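Long-range contacts in putative phosphoglycolate phosphatase (Lactobacillus delbrueckii, PDB 2HI0), which probably hydrolyses 2-phosphoglycolate to glycolate and phosphate, as a putative phosphoglycolate phosphatase of the haloacid dehalogenase (HAD) superfamily: residues L16-D21 and I107-F112; T23-Y28 and E95-Y100; T33-D38 and N91-V96; P113-L118 and D228-L233; A139-V144 and D153-E158. One frame throughout, in Å; residues are numbered along the deposited sequence.

Contact 1 of 5, residues L16-D21 and I107-F112; sequences LDTSAD and IKTGPF. Unlike the reference sequence in segment 107-112: Gly110 (reference Cys).
Asp21, in the first turn of helix 19-32, turns its carboxylate onto the backbone of Ile107-Thr109, and this is the tightly knit end of the contact. OD1 of Asp21 accepts from Lys108 N at 2.9 Å, on the syn side and close to the carboxylate plane. OD2 is gripped from opposite faces of that plane, by the hydroxyl of Thr109 (OG1 to Asp21 OD2, 2.6 Å) and by Ile107 N (3.0 Å from the same oxygen). With CG placed beside its own backbone N (chi1 -77°), Asp21 gathers the amides of this turn. A water accepts from Asp21 N and donates to Thr109 OG1. At the other end Asp17 N gives a nearly straight bond to Gly110 O (2.8 Å). Phe112 lies flat against Asp17, whose CB sits over one ring face, 3.9 Å from the centroid, with carboxylate and ring planes only 7° apart. The looser side is the side chain of Lys108, whose CB touches Ala20 CB (3.9 Å) before the exposed chain leads away. Thr18 turns its OG1 instead to Asp12, a ligand of the bound sodium ion. The short, weakly bonded antiparallel pair 16-17 and 110-111 links the start of helix 19-32 to the chain returning from helix 87-103, while Leu16 packs on Leu143 and Leu147 of helix 137-147.

Contact 2 of 5, residues T23-Y28 and E95-Y100; sequences TSALNY and EVFKPY
Two antiparallel helices of the all-helical cap inserted between strand 16-17 and strand 110-111, an insertion characteristic of many HAD phosphatases, pack here with axes 8.9 Å apart and directions at 148°. The outer part of the interface is an offset stack of Tyr28 on Tyr100, with centroids 3.9 Å apart and planes tilted by 13°. CE1 of Tyr100 lies over the centre of the Tyr28 ring, and Tyr28 CB in turn sits over the face of Tyr100. Both tyrosines carry CG anti to the backbone N (chi1 near 180°), which extends each ring from its helix toward the other. Ala25 fills the middle: its CB meets the edge of the Tyr100 ring in plane, 3.7 Å from CD2, and also touches Phe97 CE1. The Phe97 ring presents its edge to the backbone of helix 19-32, with CE1 3.5 Å from Leu26 N. Val96 CG1 adds a further methyl contact, 3.7 Å from Tyr28 CE2. Without the Tyr100 ring, as with an alanine here, Tyr28 would probably lose the stacking partner on one face and a gap would open beside the Ala25 methyl. No hydrogen bond joins the two segments, which implies that the pairing here depends on ring stacking and close apolar fit.

Contact 3 of 5, residues T33-D38 and N91-V96; sequences TGHRHD and NRVLEV
Thr33 meets helix 87-103 with both its backbone and its side chain. Its carbonyl oxygen accepts from Arg92 NH2 at 2.9 Å, in the carbonyl plane and on a lone pair, although the bond is bent (139° at the hydrogen) and the oxygen is tilted 25° out of the guanidinium plane. The same guanidinium lies with one face over Thr33 CB, 3.8 Å from NH1, an approach made possible by the bend of the arginine at chi3 (79°). Thr33 CG2 reaches Val96 CG2 (4.0 Å), whereas OG1, 3.5 Å from Val93 CG2, bonds back to Ala29 O and Phe30 O. Gly34 follows with positive phi and turns the chain. His35 then brings CD2 to 4.2 Å from Val93 CG2; its ND1 is bonded to Glu63 and its NE2 to Glu89, which also forms a salt bridge with Arg92. Beyond it the chain leaves the helix, and His37 ND1 donates to His35 O, bracing this part of the loop. The turn at Gly34 is a Schellman motif ending helix 19-32, with Gly34 as the C-prime residue and with His35 N bonded to Phe30 O and Gly34 N to Glu31 O, and it is this helix end that lies on helix 87-103 of the cap.

Contact 4 of 5, residues P113-L118 and D228-L233; sequences PGILDL and DTAEKL. With EDO (1,2-ethanediol), chain I.
The methyl of Ala230 is set against the backbone of Gly114, the N-cap of helix 115-124, with CB 3.4 Å from Gly114 O. A side chain on Gly114 would collide with Ala230 CB, and the positive phi there is also suited to glycine; the two helix starts therefore come together where Gly114 has only backbone to offer. In a second contact of this kind, a methyl resting on a carbonyl oxygen, Leu118 CD1 lies 3.8 Å from Ala230 O.

Apolar packing joins the side chains. Ile115 CD1 approaches the Ala230 methyl rather distantly. Deeper in, Leu118 and Leu233 cross at about a right angle and touch through their CD2 methyls at 3.5 Å. Each leucine holds CG anti to the backbone N (chi1 173° and 174°), which directs these methyls toward each other between the helices.

The polar interactions lie at the helix starts. Thr229, the N-cap of helix 230-238, accepts at OG1 from Lys232 N at 3.0 Å. A molecule of 1,2-ethanediol, probably from the crystallisation liquor, spans the two segments: its O1 donates to Pro113 O (2.8 Å) and its O2 accepts from Ala230 N (2.8 Å). With no direct hydrogen bond between the segments, their cohesion here rests on van der Waals packing, and in this crystal the diol bridges Pro113 O and Ala230 N beside it.

Contact 5 of 5, residues A139-V144 and D153-E158; sequences AVQVLV and DFALGE
Gln141 makes the hydrogen bond of this contact, its NE2 donating to Ala155 O at 3.0 Å with 158° at the hydrogen. The oxygen lies in the plane of the glutamine amide, but the donor stands well above the carbonyl plane of Ala155, 63° out of it. A bend at chi2 (-54°) folds the side chain back toward strand 154-158. Beside this bond, Val140 sets CG2 against Gly157 CA (3.7 Å), so close that a CB on Gly157 would clash with it. The CB of Ala155 is met by Val144 CG2 at 4.0 Å and, more loosely, by Val140 CG1. In the next shell Asn137, at the start of the helix, offers OD1 to both Gln141 NE2 and Gly157 N, tying helix and strand together a second time. Strand 154-158 is itself bonded to strand 128-133, completing a beta-alpha-beta unit of the Rossmann-like core with helix 137-147 as the crossover. Shortening Gln141 to an alanine takes away NE2, and Ala155 O would probably be left without this donor and Asn137 OD1 with one partner fewer. Small residues on the strand admit the valines, and the glutamine amide adds a polar tie to a backbone carbonyl at the outermost strand of the sheet.

How the contacts relate
Contacts 1, 2, 4 and 5 are partly buried, whereas contact 3 lies at the surface. Contacts 2 and 3 belong to the helical cap and share Glu95 and Val96 on helix 87-103, with centres about 7 Å apart, yet contact 2 is ring stacking between helices and contact 3 is more polar. Contacts 4 and 5 lie in the Rossmann-like domain, respectively at paired helix starts and on an edge strand; contact 5 has a direct side-chain hydrogen bond, which contact 4 lacks. Contact 1 is the junction, rich in backbone and carboxylate bonds. It shares helix 19-32 with contact 2 and touches contact 4 through Pro111 and Leu116 and contact 5 through Leu16 and Leu143. Contacts 3 and 4 lie farthest apart, their centres about 35 Å distant.

Contact 1 of 5, residues L16-D21 and I107-F112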
# COMPACT_ATOMS: atom_id res chain seq x y z
N LEU A 16 0.41 3.38 8.08
CA LEU A 16 1.31 2.55 8.88
C LEU A 16 2.74 2.59 8.32
O LEU A 16 2.95 2.44 7.11
CB LEU A 16 0.84 1.09 8.95
CG LEU A 16 -0.37 0.86 9.87
CD1 LEU A 16 -0.69 -0.61 9.90
CD2 LEU A 16 -0.12 1.34 11.30
N ASP A 17 3.69 2.74 9.24
CA ASP A 17 5.12 2.79 8.97
C ASP A 17 5.60 1.32 9.00
O ASP A 17 5.97 0.77 10.05
CB ASP A 17 5.76 3.64 10.05
CG ASP A 17 7.20 3.92 9.82
OD1 ASP A 17 7.84 3.29 8.95
OD2 ASP A 17 7.66 4.80 10.58
N THR A 18 5.58 0.67 7.82
CA THR A 18 5.78 -0.80 7.70
C THR A 18 7.12 -1.24 7.12
O THR A 18 7.39 -2.45 7.06
CB THR A 18 4.67 -1.38 6.77
OG1 THR A 18 4.67 -0.67 5.56
CG2 THR A 18 3.26 -1.29 7.38
N SER A 19 7.92 -0.28 6.60
CA SER A 19 9.08 -0.70 5.80
C SER A 19 10.11 -1.51 6.57
O SER A 19 10.67 -2.42 6.04
CB SER A 19 9.72 0.52 5.16
OG SER A 19 10.02 1.53 6.10
N ALA A 20 10.30 -1.21 7.85
CA ALA A 20 11.27 -2.00 8.62
C ALA A 20 10.87 -3.46 8.75
O ALA A 20 11.70 -4.35 8.52
CB ALA A 20 11.52 -1.41 10.02
N ASP A 21 9.61 -3.73 9.12
CA ASP A 21 9.14 -5.11 9.33
C ASP A 21 9.10 -5.83 7.98
O ASP A 21 9.39 -7.03 7.89
CB ASP A 21 7.76 -5.13 10.01
CG ASP A 21 7.83 -4.84 11.52
OD1 ASP A 21 8.91 -4.90 12.15
OD2 ASP A 21 6.77 -4.55 12.13
N ILE A 107 6.23 -5.48 14.94
CA ILE A 107 7.41 -5.39 15.80
C ILE A 107 7.84 -3.90 15.75
O ILE A 107 7.65 -3.18 16.73
CB ILE A 107 8.54 -6.36 15.34
CG1 ILE A 107 8.06 -7.82 15.36
CG2 ILE A 107 9.83 -6.21 16.20
CD1 ILE A 107 9.06 -8.81 14.82
N LYS A 108 8.37 -3.44 14.62
CA LYS A 108 8.69 -2.02 14.45
C LYS A 108 7.49 -1.18 13.90
O LYS A 108 7.53 0.06 13.90
CB LYS A 108 9.87 -1.88 13.47
CG LYS A 108 11.14 -2.57 13.92
CD LYS A 108 11.57 -2.15 15.30
CE LYS A 108 13.04 -2.51 15.58
NZ LYS A 108 13.95 -1.40 15.14
N THR A 109 6.44 -1.86 13.45
CA THR A 109 5.35 -1.18 12.76
C THR A 109 4.42 -0.44 13.72
O THR A 109 3.93 -1.01 14.66
CB THR A 109 4.54 -2.13 11.83
OG1 THR A 109 5.41 -2.71 10.85
CG2 THR A 109 3.41 -1.35 11.15
N GLY A 110 4.18 0.83 13.42
CA GLY A 110 3.18 1.65 14.10
C GLY A 110 2.60 2.69 13.15
O GLY A 110 3.04 2.83 12.01
N PRO A 111 1.64 3.48 13.64
CA PRO A 111 1.06 4.55 12.82
C PRO A 111 2.11 5.63 12.62
O PRO A 111 2.97 5.82 13.47
CB PRO A 111 -0.09 5.06 13.70
CG PRO A 111 0.32 4.71 15.10
CD PRO A 111 1.08 3.43 15.00
N PHE A 112 2.07 6.32 11.50
CA PHE A 112 2.88 7.54 11.36
C PHE A 112 2.37 8.59 12.34
O PHE A 112 1.16 8.65 12.67
CB PHE A 112 2.84 8.11 9.93
CG PHE A 112 3.56 7.26 8.91
CD1 PHE A 112 4.96 7.35 8.74
CD2 PHE A 112 2.85 6.41 8.09
CE1 PHE A 112 5.60 6.57 7.77
CE2 PHE A 112 3.50 5.63 7.17
CZ PHE A 112 4.87 5.75 6.99
O HOH W 1 7.99 -1.59 10.34

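Contact 2 of 5, residues T23-Y28 and E95-Y100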
# COMPACT_ATOMS: atom_id res chain seq x y z
N THR A 23 11.15 -5.34 5.50
CA THR A 23 12.57 -5.55 5.19
C THR A 23 13.07 -6.78 5.94
O THR A 23 13.67 -7.66 5.37
CB THR A 23 13.38 -4.27 5.54
OG1 THR A 23 12.94 -3.20 4.70
CG2 THR A 23 14.87 -4.47 5.31
N SER A 24 12.81 -6.82 7.25
CA SER A 24 13.21 -7.95 8.06
C SER A 24 12.61 -9.27 7.55
O SER A 24 13.29 -10.29 7.46
CB SER A 24 12.79 -7.70 9.52
OG SER A 24 13.24 -8.75 10.33
N ALA A 25 11.32 -9.26 7.22
CA ALA A 25 10.63 -10.45 6.76
C ALA A 25 11.13 -10.87 5.37
O ALA A 25 11.30 -12.06 5.10
CB ALA A 25 9.12 -10.23 6.75
N LEU A 26 11.36 -9.91 4.47
CA LEU A 26 11.89 -10.23 3.13
C LEU A 26 13.27 -10.85 3.25
O LEU A 26 13.57 -11.84 2.60
CB LEU A 26 11.93 -9.02 2.13
CG LEU A 26 12.06 -9.35 0.62
CD1 LEU A 26 10.87 -10.18 0.15
CD2 LEU A 26 12.17 -8.02 -0.14
N ASN A 27 14.14 -10.25 4.04
CA ASN A 27 15.47 -10.78 4.22
C ASN A 27 15.47 -12.17 4.85
O ASN A 27 16.21 -13.06 4.41
CB ASN A 27 16.37 -9.84 5.03
CG ASN A 27 16.86 -8.64 4.22
OD1 ASN A 27 17.06 -8.73 3.01
ND2 ASN A 27 17.03 -7.50 4.90
N TYR A 28 14.59 -12.38 5.84
CA TYR A 28 14.38 -13.73 6.42
C TYR A 28 14.03 -14.78 5.36
O TYR A 28 14.64 -15.85 5.30
CB TYR A 28 13.32 -13.69 7.51
CG TYR A 28 13.07 -15.07 8.14
CD1 TYR A 28 13.83 -15.51 9.22
CD2 TYR A 28 12.07 -15.87 7.69
CE1 TYR A 28 13.61 -16.75 9.78
CE2 TYR A 28 11.84 -17.12 8.21
CZ TYR A 28 12.62 -17.55 9.28
OH TYR A 28 12.39 -18.77 9.86
N GLU A 95 6.21 -18.70 -0.01
CA GLU A 95 5.79 -19.74 0.92
C GLU A 95 6.35 -19.49 2.34
O GLU A 95 5.69 -19.81 3.34
CB GLU A 95 6.29 -21.08 0.39
CG GLU A 95 5.85 -22.26 1.25
CD GLU A 95 6.30 -23.61 0.70
OE1 GLU A 95 7.23 -23.67 -0.12
OE2 GLU A 95 5.71 -24.63 1.13
N VAL A 96 7.55 -18.93 2.41
CA VAL A 96 8.17 -18.52 3.66
C VAL A 96 7.74 -17.11 4.05
O VAL A 96 7.35 -16.87 5.18
CB VAL A 96 9.73 -18.58 3.56
CG1 VAL A 96 10.40 -18.13 4.90
CG2 VAL A 96 10.16 -20.01 3.09
N PHE A 97 7.81 -16.18 3.11
CA PHE A 97 7.54 -14.77 3.42
C PHE A 97 6.12 -14.48 3.98
O PHE A 97 5.96 -13.70 4.96
CB PHE A 97 7.73 -13.92 2.19
CG PHE A 97 7.43 -12.45 2.41
CD1 PHE A 97 8.36 -11.61 3.03
CD2 PHE A 97 6.23 -11.93 2.01
CE1 PHE A 97 8.05 -10.28 3.25
CE2 PHE A 97 5.92 -10.61 2.27
CZ PHE A 97 6.84 -9.78 2.87
N LYS A 98 5.09 -15.03 3.33
CA LYS A 98 3.73 -14.65 3.71
C LYS A 98 3.41 -14.98 5.18
O LYS A 98 3.02 -14.11 5.96
CB LYS A 98 2.72 -15.26 2.74
CG LYS A 98 2.80 -14.60 1.37
CD LYS A 98 1.63 -14.94 0.44
CE LYS A 98 0.26 -14.76 1.12
NZ LYS A 98 -0.86 -14.66 0.13
N PRO A 99 3.61 -16.21 5.60
CA PRO A 99 3.34 -16.52 7.01
C PRO A 99 4.31 -15.84 7.98
O PRO A 99 3.90 -15.36 9.05
CB PRO A 99 3.49 -18.04 7.08
CG PRO A 99 4.26 -18.41 5.88
CD PRO A 99 4.00 -17.41 4.82
N TYR A 100 5.57 -15.74 7.56
CA TYR A 100 6.54 -15.07 8.45
C TYR A 100 6.14 -13.63 8.69
O TYR A 100 6.06 -13.17 9.83
CB TYR A 100 7.94 -15.14 7.89
CG TYR A 100 8.93 -14.59 8.88
CD1 TYR A 100 9.49 -15.44 9.85
CD2 TYR A 100 9.28 -13.23 8.89
CE1 TYR A 100 10.42 -14.93 10.78
CE2 TYR A 100 10.19 -12.72 9.80
CZ TYR A 100 10.75 -13.57 10.75
OH TYR A 100 11.67 -13.05 11.66

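Contact 3 of 5, residues T33-D38 and N91-V96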
# COMPACT_ATOMS: atom_id res chain seq x y z
N THR A 33 15.64 -19.35 1.72
CA THR A 33 15.56 -19.95 0.40
C THR A 33 16.88 -19.82 -0.41
O THR A 33 16.92 -20.12 -1.61
CB THR A 33 14.36 -19.40 -0.36
OG1 THR A 33 14.43 -17.97 -0.43
CG2 THR A 33 13.05 -19.82 0.28
N GLY A 34 17.96 -19.46 0.27
CA GLY A 34 19.28 -19.50 -0.34
C GLY A 34 19.71 -18.27 -1.12
O GLY A 34 20.71 -18.33 -1.87
N HIS A 35 19.02 -17.15 -0.93
CA HIS A 35 19.27 -15.93 -1.69
C HIS A 35 20.06 -14.93 -0.85
O HIS A 35 20.21 -15.14 0.35
CB HIS A 35 17.98 -15.28 -2.14
CG HIS A 35 17.28 -16.07 -3.19
ND1 HIS A 35 17.62 -15.97 -4.52
CD2 HIS A 35 16.33 -17.04 -3.11
CE1 HIS A 35 16.88 -16.80 -5.23
NE2 HIS A 35 16.10 -17.48 -4.40
N ARG A 36 20.60 -13.89 -1.48
CA ARG A 36 21.15 -12.70 -0.82
C ARG A 36 20.08 -12.16 0.11
O ARG A 36 18.90 -12.19 -0.24
CB ARG A 36 21.54 -11.62 -1.88
CG ARG A 36 20.81 -10.26 -1.81
CD ARG A 36 21.22 -9.31 -2.94
NE ARG A 36 21.29 -7.91 -2.48
CZ ARG A 36 21.51 -6.85 -3.26
NH1 ARG A 36 21.65 -6.96 -4.56
NH2 ARG A 36 21.57 -5.64 -2.71
N HIS A 37 20.47 -11.62 1.26
CA HIS A 37 19.49 -11.23 2.27
C HIS A 37 19.92 -10.02 3.08
O HIS A 37 19.77 -9.97 4.32
CB HIS A 37 19.22 -12.44 3.21
CG HIS A 37 20.46 -13.12 3.69
ND1 HIS A 37 21.03 -14.18 3.02
CD2 HIS A 37 21.25 -12.89 4.77
CE1 HIS A 37 22.13 -14.56 3.67
NE2 HIS A 37 22.27 -13.80 4.74
N ASP A 38 20.42 -9.03 2.36
CA ASP A 38 20.87 -7.77 2.96
C ASP A 38 20.15 -6.58 2.33
O ASP A 38 20.73 -5.53 2.15
CB ASP A 38 22.37 -7.63 2.74
CG ASP A 38 22.74 -7.64 1.24
OD1 ASP A 38 21.83 -7.82 0.39
OD2 ASP A 38 23.94 -7.47 0.92
N ASN A 91 7.10 -18.05 -5.94
CA ASN A 91 6.14 -18.80 -5.13
C ASN A 91 6.88 -19.53 -3.99
O ASN A 91 6.36 -19.65 -2.88
CB ASN A 91 5.30 -19.76 -5.96
CG ASN A 91 4.37 -19.04 -6.90
OD1 ASN A 91 4.06 -17.88 -6.70
ND2 ASN A 91 3.91 -19.75 -7.94
N ARG A 92 8.10 -19.96 -4.26
CA ARG A 92 8.88 -20.70 -3.23
C ARG A 92 9.30 -19.73 -2.13
O ARG A 92 9.22 -20.05 -0.93
CB ARG A 92 10.09 -21.39 -3.83
CG ARG A 92 10.77 -22.33 -2.90
CD ARG A 92 11.80 -23.18 -3.64
NE ARG A 92 13.04 -22.44 -3.88
CZ ARG A 92 14.06 -22.35 -3.02
NH1 ARG A 92 14.02 -22.92 -1.83
NH2 ARG A 92 15.14 -21.67 -3.35
N VAL A 93 9.71 -18.53 -2.51
CA VAL A 93 10.06 -17.49 -1.52
C VAL A 93 8.79 -17.06 -0.74
O VAL A 93 8.82 -16.91 0.47
CB VAL A 93 10.77 -16.28 -2.20
CG1 VAL A 93 10.96 -15.15 -1.21
CG2 VAL A 93 12.11 -16.68 -2.78
N LEU A 94 7.68 -16.86 -1.46
CA LEU A 94 6.43 -16.41 -0.81
C LEU A 94 5.92 -17.41 0.21
O LEU A 94 5.26 -17.05 1.21
CB LEU A 94 5.36 -16.14 -1.85
CG LEU A 94 5.52 -14.83 -2.63
CD1 LEU A 94 4.46 -14.74 -3.72
CD2 LEU A 94 5.36 -13.66 -1.69
N GLU A 95 6.21 -18.70 -0.01
CA GLU A 95 5.79 -19.74 0.92
C GLU A 95 6.35 -19.49 2.34
O GLU A 95 5.69 -19.81 3.34
CB GLU A 95 6.29 -21.08 0.39
CG GLU A 95 5.85 -22.26 1.25
CD GLU A 95 6.30 -23.61 0.70
OE1 GLU A 95 7.23 -23.67 -0.12
OE2 GLU A 95 5.71 -24.63 1.13
N VAL A 96 7.55 -18.93 2.41
CA VAL A 96 8.17 -18.52 3.66
C VAL A 96 7.74 -17.11 4.05
O VAL A 96 7.35 -16.87 5.18
CB VAL A 96 9.73 -18.58 3.56
CG1 VAL A 96 10.40 -18.13 4.90
CG2 VAL A 96 10.16 -20.01 3.09

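Contact 4 of 5, residues P113-L118 and D228-L233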
# COMPACT_ATOMS: atom_id res chain seq x y z
N PRO A 113 3.27 9.48 12.79
CA PRO A 113 2.87 10.61 13.65
C PRO A 113 1.66 11.38 13.09
O PRO A 113 1.62 11.72 11.91
CB PRO A 113 4.12 11.48 13.68
CG PRO A 113 5.24 10.48 13.45
CD PRO A 113 4.70 9.49 12.47
N GLY A 114 0.67 11.62 13.93
CA GLY A 114 -0.49 12.33 13.46
C GLY A 114 -1.66 11.53 12.94
O GLY A 114 -2.74 12.06 12.78
N ILE A 115 -1.43 10.28 12.55
CA ILE A 115 -2.48 9.47 11.91
C ILE A 115 -3.66 9.08 12.83
O ILE A 115 -4.81 9.17 12.44
CB ILE A 115 -1.84 8.24 11.25
CG1 ILE A 115 -0.95 8.64 10.03
CG2 ILE A 115 -2.91 7.12 10.96
CD1 ILE A 115 -1.68 9.45 8.95
N LEU A 116 -3.35 8.67 14.05
CA LEU A 116 -4.40 8.40 15.06
C LEU A 116 -5.30 9.64 15.30
O LEU A 116 -6.55 9.53 15.34
CB LEU A 116 -3.78 7.86 16.36
CG LEU A 116 -3.16 6.47 16.25
CD1 LEU A 116 -2.48 6.04 17.55
CD2 LEU A 116 -4.21 5.42 15.81
N ASP A 117 -4.69 10.81 15.40
CA ASP A 117 -5.46 12.04 15.55
C ASP A 117 -6.32 12.31 14.30
O ASP A 117 -7.46 12.71 14.40
CB ASP A 117 -4.56 13.27 15.78
CG ASP A 117 -3.86 13.32 17.17
OD1 ASP A 117 -4.22 12.59 18.11
OD2 ASP A 117 -2.91 14.12 17.30
N LEU A 118 -5.74 12.10 13.12
CA LEU A 118 -6.48 12.27 11.88
C LEU A 118 -7.75 11.45 11.85
O LEU A 118 -8.82 11.94 11.50
CB LEU A 118 -5.58 11.91 10.68
CG LEU A 118 -6.16 11.85 9.25
CD1 LEU A 118 -6.61 13.20 8.74
CD2 LEU A 118 -5.14 11.17 8.27
N ASP A 228 2.22 16.79 3.06
CA ASP A 228 3.36 16.28 3.84
C ASP A 228 3.18 16.24 5.36
O ASP A 228 4.11 15.90 6.09
CB ASP A 228 4.66 17.01 3.46
CG ASP A 228 4.64 18.47 3.79
OD1 ASP A 228 3.66 18.96 4.40
OD2 ASP A 228 5.64 19.13 3.42
N THR A 229 2.00 16.57 5.86
CA THR A 229 1.66 16.26 7.24
C THR A 229 0.27 15.69 7.34
O THR A 229 -0.56 15.94 6.46
CB THR A 229 1.74 17.50 8.15
OG1 THR A 229 0.67 18.38 7.83
CG2 THR A 229 3.05 18.24 7.95
N ALA A 230 -0.01 14.99 8.44
CA ALA A 230 -1.37 14.47 8.75
C ALA A 230 -2.40 15.63 8.86
O ALA A 230 -3.55 15.48 8.42
CB ALA A 230 -1.34 13.60 10.03
N GLU A 231 -1.98 16.77 9.41
CA GLU A 231 -2.86 17.94 9.51
C GLU A 231 -3.26 18.44 8.13
O GLU A 231 -4.42 18.73 7.89
CB GLU A 231 -2.21 19.07 10.29
CG GLU A 231 -3.02 20.35 10.24
N LYS A 232 -2.29 18.53 7.23
CA LYS A 232 -2.56 18.94 5.84
C LYS A 232 -3.43 17.94 5.10
O LYS A 232 -4.29 18.31 4.33
CB LYS A 232 -1.26 19.24 5.09
CG LYS A 232 -0.52 20.51 5.58
CD LYS A 232 -1.51 21.63 6.07
CE LYS A 232 -0.83 22.75 6.88
NZ LYS A 232 -1.66 23.22 8.06
N LEU A 233 -3.25 16.68 5.40
CA LEU A 233 -4.07 15.62 4.85
C LEU A 233 -5.50 15.77 5.34
O LEU A 233 -6.44 15.68 4.52
CB LEU A 233 -3.50 14.23 5.20
CG LEU A 233 -4.33 13.01 4.82
CD1 LEU A 233 -4.68 13.06 3.33
CD2 LEU A 233 -3.58 11.73 5.17
C1 EDO I . 2.91 11.72 8.84
O1 EDO I . 3.69 11.44 10.00
C2 EDO I . 3.19 13.17 8.55
O2 EDO I . 2.34 13.90 9.45

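Contact 5 of 5, residues A139-V144 and D153-E158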
# COMPACT_ATOMS: atom_id res chain seq x y z
N ALA A 139 -2.71 -10.02 7.10
CA ALA A 139 -1.86 -9.06 7.80
C ALA A 139 -2.61 -7.71 7.96
O ALA A 139 -2.56 -7.09 9.02
CB ALA A 139 -0.54 -8.83 7.06
N VAL A 140 -3.36 -7.29 6.95
CA VAL A 140 -4.17 -6.10 7.06
C VAL A 140 -5.15 -6.20 8.26
O VAL A 140 -5.29 -5.25 9.05
CB VAL A 140 -4.99 -5.82 5.77
CG1 VAL A 140 -6.09 -4.68 6.03
CG2 VAL A 140 -4.03 -5.39 4.60
N GLN A 141 -5.88 -7.30 8.34
CA GLN A 141 -6.86 -7.49 9.40
C GLN A 141 -6.24 -7.46 10.82
O GLN A 141 -6.78 -6.81 11.73
CB GLN A 141 -7.67 -8.78 9.16
CG GLN A 141 -8.50 -8.82 7.87
CD GLN A 141 -9.43 -7.66 7.71
OE1 GLN A 141 -9.99 -7.13 8.69
NE2 GLN A 141 -9.61 -7.24 6.47
N VAL A 142 -5.09 -8.12 11.00
CA VAL A 142 -4.39 -8.09 12.27
C VAL A 142 -4.01 -6.66 12.65
O VAL A 142 -4.18 -6.22 13.79
CB VAL A 142 -3.11 -8.97 12.28
CG1 VAL A 142 -2.29 -8.71 13.54
CG2 VAL A 142 -3.47 -10.41 12.28
N LEU A 143 -3.47 -5.93 11.71
CA LEU A 143 -2.98 -4.61 11.98
C LEU A 143 -4.09 -3.61 12.30
O LEU A 143 -3.95 -2.75 13.19
CB LEU A 143 -2.10 -4.17 10.80
CG LEU A 143 -0.72 -4.89 10.72
CD1 LEU A 143 -0.04 -4.56 9.41
CD2 LEU A 143 0.18 -4.46 11.95
N VAL A 144 -5.19 -3.71 11.57
CA VAL A 144 -6.30 -2.81 11.80
C VAL A 144 -6.88 -3.10 13.18
O VAL A 144 -7.19 -2.17 13.93
CB VAL A 144 -7.40 -2.92 10.72
CG1 VAL A 144 -8.69 -2.27 11.22
CG2 VAL A 144 -6.91 -2.25 9.46
N ASP A 153 -14.73 1.64 8.89
CA ASP A 153 -15.98 1.03 8.52
C ASP A 153 -15.77 -0.18 7.63
O ASP A 153 -16.68 -0.97 7.45
CB ASP A 153 -16.83 2.07 7.81
CG ASP A 153 -17.13 3.27 8.70
OD1 ASP A 153 -17.55 3.05 9.84
OD2 ASP A 153 -16.87 4.44 8.31
N PHE A 154 -14.57 -0.29 7.04
CA PHE A 154 -14.24 -1.32 6.08
C PHE A 154 -12.73 -1.44 5.98
O PHE A 154 -12.04 -0.43 5.94
CB PHE A 154 -14.82 -0.95 4.70
CG PHE A 154 -14.54 -1.98 3.61
CD1 PHE A 154 -15.40 -3.06 3.43
CD2 PHE A 154 -13.44 -1.86 2.78
CE1 PHE A 154 -15.14 -3.99 2.43
CE2 PHE A 154 -13.20 -2.78 1.80
CZ PHE A 154 -14.04 -3.84 1.64
N ALA A 155 -12.23 -2.66 5.91
CA ALA A 155 -10.80 -2.89 5.74
C ALA A 155 -10.64 -4.15 4.92
O ALA A 155 -11.30 -5.16 5.19
CB ALA A 155 -10.05 -3.00 7.09
N LEU A 156 -9.84 -4.06 3.87
CA LEU A 156 -9.58 -5.20 2.99
C LEU A 156 -8.15 -5.16 2.45
O LEU A 156 -7.70 -4.12 1.95
CB LEU A 156 -10.54 -5.16 1.81
CG LEU A 156 -10.43 -6.32 0.81
CD1 LEU A 156 -10.76 -7.67 1.47
CD2 LEU A 156 -11.36 -6.00 -0.40
N GLY A 157 -7.46 -6.30 2.52
CA GLY A 157 -6.23 -6.52 1.81
C GLY A 157 -6.36 -7.53 0.67
O GLY A 157 -7.42 -8.04 0.42
N GLU A 158 -5.25 -7.82 0.01
CA GLU A 158 -5.21 -8.69 -1.13
C GLU A 158 -5.52 -10.14 -0.75
O GLU A 158 -5.06 -10.66 0.30
CB GLU A 158 -3.85 -8.54 -1.82
CG GLU A 158 -3.64 -9.41 -3.05
CD GLU A 158 -3.07 -10.79 -2.74
OE1 GLU A 158 -2.10 -10.89 -1.90
OE2 GLU A 158 -3.60 -11.77 -3.35